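Local coordinates for sorbitol-6-phosphate dehydrogenase (Erwinia amylovora CFBP1430, PDB 5O3Z), which probably catalyses the NAD-dependent interconversion of sorbitol 6-phosphate and fructose 6-phosphate, as a short-chain dehydrogenase/reductase with a Rossmann fold, at residues A[230-233]-A[234-238]; A[189-192]-A[193-196]. All coordinates share one frame; numbering follows the deposited sequence.

Contact 1 of 2, residues A[230-233]-A[234-238]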
loop_
_atom_site.group_PDB
_atom_site.type_symbol
_atom_site.label_atom_id
_atom_site.label_comp_id
_atom_site.label_asym_id
_atom_site.label_seq_id
_atom_site.Cartn_x
_atom_site.Cartn_y
_atom_site.Cartn_z
ATOM N N ASP A 230 -14.916 6.934 17.487
ATOM C CA ASP A 230 -15.109 7.853 18.597
ATOM C C ASP A 230 -13.814 8.314 19.238
ATOM O O ASP A 230 -12.719 7.819 18.961
ATOM C CB ASP A 230 -16.204 7.322 19.567
ATOM C CG ASP A 230 -15.729 6.160 20.433
ATOM O OD1 ASP A 230 -14.509 5.912 20.466
ATOM O OD2 ASP A 230 -16.576 5.515 21.128
ATOM N N TYR A 231 -13.924 9.317 20.100
ATOM C CA TYR A 231 -12.724 9.991 20.590
ATOM C C TYR A 231 -11.894 9.078 21.429
ATOM O O TYR A 231 -10.644 9.211 21.530
ATOM C CB TYR A 231 -13.085 11.270 21.414
ATOM C CG TYR A 231 -13.737 12.465 20.704
ATOM C CD1 TYR A 231 -13.486 12.777 19.355
ATOM C CD2 TYR A 231 -14.547 13.331 21.414
ATOM C CE1 TYR A 231 -14.049 13.904 18.765
ATOM C CE2 TYR A 231 -15.120 14.453 20.822
ATOM C CZ TYR A 231 -14.873 14.730 19.496
ATOM O OH TYR A 231 -15.438 15.839 18.919
ATOM N N GLN A 232 -12.564 8.153 22.115
ATOM C CA GLN A 232 -11.834 7.223 22.966
ATOM C C GLN A 232 -10.962 6.240 22.151
ATOM O O GLN A 232 -9.863 5.885 22.553
ATOM C CB GLN A 232 -12.805 6.471 23.917
ATOM C CG GLN A 232 -12.098 5.575 24.918
ATOM C CD GLN A 232 -11.394 6.360 25.986
ATOM O OE1 GLN A 232 -11.991 7.278 26.551
ATOM N NE2 GLN A 232 -10.186 6.049 26.255
ATOM N N ASP A 233 -11.443 5.825 20.990
ATOM C CA ASP A 233 -10.585 4.964 20.100
ATOM C C ASP A 233 -9.321 5.698 19.744
ATOM O O ASP A 233 -8.272 5.189 19.793
ATOM C CB ASP A 233 -11.317 4.617 18.816
ATOM C CG ASP A 233 -12.629 3.980 19.043
ATOM O OD1 ASP A 233 -12.708 3.016 19.851
ATOM O OD2 ASP A 233 -13.567 4.429 18.404
ATOM N N VAL A 234 -9.448 6.980 19.451
ATOM C CA VAL A 234 -8.289 7.775 19.130
ATOM C C VAL A 234 -7.280 7.805 20.248
ATOM O O VAL A 234 -6.086 7.528 20.071
ATOM C CB VAL A 234 -8.699 9.209 18.710
ATOM C CG1 VAL A 234 -7.473 10.031 18.338
ATOM C CG2 VAL A 234 -9.644 9.184 17.517
ATOM N N LEU A 235 -7.779 8.191 21.435
ATOM C CA LEU A 235 -7.002 8.213 22.652
ATOM C C LEU A 235 -6.281 6.914 22.923
ATOM O O LEU A 235 -5.085 6.911 23.171
ATOM C CB LEU A 235 -7.938 8.641 23.814
ATOM C CG LEU A 235 -7.311 8.831 25.200
ATOM C CD1 LEU A 235 -6.201 9.873 25.183
ATOM C CD2 LEU A 235 -8.401 9.245 26.185
ATOM N N ASN A 236 -6.999 5.788 22.739
ATOM C CA ASN A 236 -6.465 4.445 23.028
ATOM C C ASN A 236 -5.232 4.191 22.254
ATOM O O ASN A 236 -4.154 3.908 22.819
ATOM C CB ASN A 236 -7.562 3.379 22.783
ATOM C CG ASN A 236 -8.586 3.325 23.932
ATOM O OD1 ASN A 236 -8.329 3.881 25.005
ATOM N ND2 ASN A 236 -9.766 2.681 23.704
ATOM N N VAL A 237 -5.360 4.378 20.925
ATOM C CA VAL A 237 -4.285 4.136 19.984
ATOM C C VAL A 237 -3.134 5.150 20.196
ATOM O O VAL A 237 -1.938 4.807 20.198
ATOM C CB VAL A 237 -4.841 4.244 18.544
ATOM C CG1 VAL A 237 -3.735 4.205 17.519
ATOM C CG2 VAL A 237 -5.872 3.159 18.227
ATOM N N LEU A 238 -3.513 6.410 20.319
ATOM C CA LEU A 238 -2.522 7.441 20.653
ATOM C C LEU A 238 -1.641 7.031 21.843
ATOM O O LEU A 238 -0.386 7.060 21.798
ATOM C CB LEU A 238 -3.230 8.770 20.868
ATOM C CG LEU A 238 -2.302 9.995 20.951
ATOM C CD1 LEU A 238 -3.105 11.211 20.547
ATOM C CD2 LEU A 238 -1.737 10.199 22.343
#

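Contact 2 of 2, residues A[189-192]-A[193-196]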
loop_
_atom_site.group_PDB
_atom_site.type_symbol
_atom_site.label_atom_id
_atom_site.label_comp_id
_atom_site.label_asym_id
_atom_site.label_seq_id
_atom_site.Cartn_x
_atom_site.Cartn_y
_atom_site.Cartn_z
ATOM N N GLY A 189 -11.161 7.252 10.994
ATOM C CA GLY A 189 -12.400 7.230 10.254
ATOM C C GLY A 189 -13.212 8.457 10.657
ATOM O O GLY A 189 -12.669 9.394 11.235
ATOM N N ASN A 190 -14.504 8.412 10.406
ATOM C CA ASN A 190 -15.391 9.542 10.567
ATOM C C ASN A 190 -15.854 9.643 12.021
ATOM O O ASN A 190 -16.300 8.646 12.599
ATOM C CB ASN A 190 -16.633 9.377 9.688
ATOM C CG ASN A 190 -16.330 9.373 8.195
ATOM O OD1 ASN A 190 -15.749 10.330 7.663
ATOM N ND2 ASN A 190 -16.854 8.358 7.482
ATOM N N LEU A 191 -15.721 10.830 12.616
ATOM C CA LEU A 191 -16.132 11.093 14.012
ATOM C C LEU A 191 -17.566 11.595 13.944
ATOM O O LEU A 191 -17.847 12.802 14.019
ATOM C CB LEU A 191 -15.190 12.100 14.611
ATOM C CG LEU A 191 -13.709 11.786 14.402
ATOM C CD1 LEU A 191 -12.892 13.042 14.596
ATOM C CD2 LEU A 191 -13.274 10.758 15.410
ATOM N N LEU A 192 -18.487 10.653 13.753
ATOM C CA LEU A 192 -19.877 10.957 13.361
ATOM C C LEU A 192 -20.642 11.833 14.382
ATOM O O LEU A 192 -21.529 12.605 14.012
ATOM C CB LEU A 192 -20.644 9.659 13.114
ATOM C CG LEU A 192 -20.141 8.700 12.043
ATOM C CD1 LEU A 192 -20.886 7.364 12.088
ATOM C CD2 LEU A 192 -20.280 9.332 10.674
ATOM N N LYS A 193 -20.280 11.697 15.648
ATOM C CA LYS A 193 -20.867 12.476 16.740
ATOM C C LYS A 193 -20.053 13.706 17.115
ATOM O O LYS A 193 -20.309 14.335 18.138
ATOM C CB LYS A 193 -21.038 11.567 17.945
ATOM C CG LYS A 193 -22.201 10.606 17.742
ATOM C CD LYS A 193 -22.105 9.435 18.710
ATOM C CE LYS A 193 -22.565 8.133 18.056
ATOM N NZ LYS A 193 -22.341 6.972 18.957
ATOM N N SER A 194 -19.079 14.063 16.291
ATOM C CA SER A 194 -18.465 15.358 16.392
ATOM C C SER A 194 -19.480 16.437 16.116
ATOM O O SER A 194 -20.363 16.259 15.299
ATOM C CB SER A 194 -17.370 15.501 15.368
ATOM O OG SER A 194 -16.269 14.719 15.760
ATOM N N PRO A 195 -19.379 17.569 16.825
ATOM C CA PRO A 195 -20.114 18.792 16.425
ATOM C C PRO A 195 -19.854 19.178 14.946
ATOM O O PRO A 195 -20.774 19.440 14.174
ATOM C CB PRO A 195 -19.526 19.861 17.374
ATOM C CG PRO A 195 -19.129 19.099 18.603
ATOM C CD PRO A 195 -18.820 17.678 18.191
ATOM N N MET A 196 -18.577 19.196 14.586
ATOM C CA MET A 196 -18.142 19.369 13.208
ATOM C C MET A 196 -19.030 18.545 12.260
ATOM O O MET A 196 -19.641 19.098 11.330
ATOM C CB MET A 196 -16.691 18.887 13.070
ATOM C CG MET A 196 -15.674 19.515 14.041
ATOM S SD MET A 196 -15.570 18.855 15.748
ATOM C CE MET A 196 -14.483 17.402 15.609
#

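Contact 1 of 2, residues A[230-233]-A[234-238]
Gln-232 and Asn-236, one helical turn apart, are joined twice. The backbone N of Asn-236 donates to O of Gln-232 at 2.9 Å, and farther along the side chains NE2 of Gln-232 donates to OD1 of Asn-236 at 3.1 Å. In this second bond OD1 lies in the amide plane of Gln-232, whereas NE2 stands well above the carbonyl plane of Asn-236, the two amides being turned 50° apart. With CG anti to the backbone N (chi1 -175°), the Gln-232 chain bends at chi2 and brings its amide back over the next turn. NE2 also passes 3.7 Å from CD2 of Leu-235, the two side chains crossing at a slant. The main chain of this turn is ordinary helix, with Leu-235 N bound to Tyr-231 O at 3.0 Å and Val-237 N to Asp-233 O at 3.2 Å.

The start of the helix is a worked example of the capping box. Asp-233 N donates to OD1 of Asp-230 at 3.1 Å, meeting it nearly end-on, while Asp-230 N returns a bond of 3.0 Å to OD2 of Asp-233, on its anti side and tilted out of the carboxylate plane. The acceptors OD1 of Asp-230 and OD2 of buried Asp-233 lie 2.7 Å apart, which would be expected to raise one carboxylate's proton affinity; the helix N terminus and both N-H donors would probably oppose this.

Around this turn, Tyr-231 and Leu-235 face helix 17-28, Val-234 rests on strand 182-188, and Val-237 packs on strand 253-256 and on Phe-240 of a neighbouring subunit.

Contact 2 of 2, residues A[189-192]-A[193-196]
Leu-191 and Ser-194 face each other across a type I beta turn, with Leu-192 and Lys-193 at its two corners. Ser-194 directs its CB toward the preceding residues, and its hydroxyl comes in alongside the start of the leucine side chain: OG lies 3.1 Å from CB of Leu-191 and 3.9 Å from CD1. The serine torsion explains this approach, for OG sits beside the backbone N and anti to the carbonyl carbon (chi1 -73°). The carbonyl oxygen of Leu-191 is the hub. It accepts the turn-closing bond from Ser-194 N at 2.9 Å, with the donor well above the carbonyl plane, about 52° out of it. OG of Ser-194 is 3.0 Å from the same oxygen, at most a weak hydrogen bond, and its one proton has another acceptor within reach, so it need not point there.

The corner side chains diverge from this pair. Leu-192 is buried, and its side chain packs on Tyr-219 and Val-220 of helix 215-220 and on Phe-197, whereas Lys-193 is exposed, its chain bent at chi3. The beta turn overlaps an inverse gamma turn centred on Leu-191, closed by a weak bond from Leu-192 N to Asn-190 O; the two turns share Leu-191 and Leu-192.

This segment follows the sixth strand of the SDR Rossmann fold, and in relatives it commonly leads into the region bordering cofactor and substrate. Ser-194 stands at the N-cap of helix 195-199, yet its side chain makes no capping bond; its hydroxyl is weakly hydrogen-bonded with that of Tyr-231. The chemistry therefore implies that the turn is held mainly by its backbone bond, while the serine hydroxyl links it, more loosely, to helix 231-242.

Overall arrangement
Followed from the N terminus, the chain reaches contact 2 first, where it leaves strand 182-188 and turns into helix 195-199. Contact 1 opens later, after helices 201-208 and 215-220, at the start of helix 231-242, which precedes the last strand, 253-256. Each contact lies within one continuous run of residues, so neither closes a long loop; they stand in series, neither nested nor crossing. They meet in space through Tyr-231, whose OH reaches Ser-194, Pro-195 and Met-196, although the contact centres are about 13 Å apart. Together they join the segment following the sixth strand to the final helix of this Rossmann-type fold.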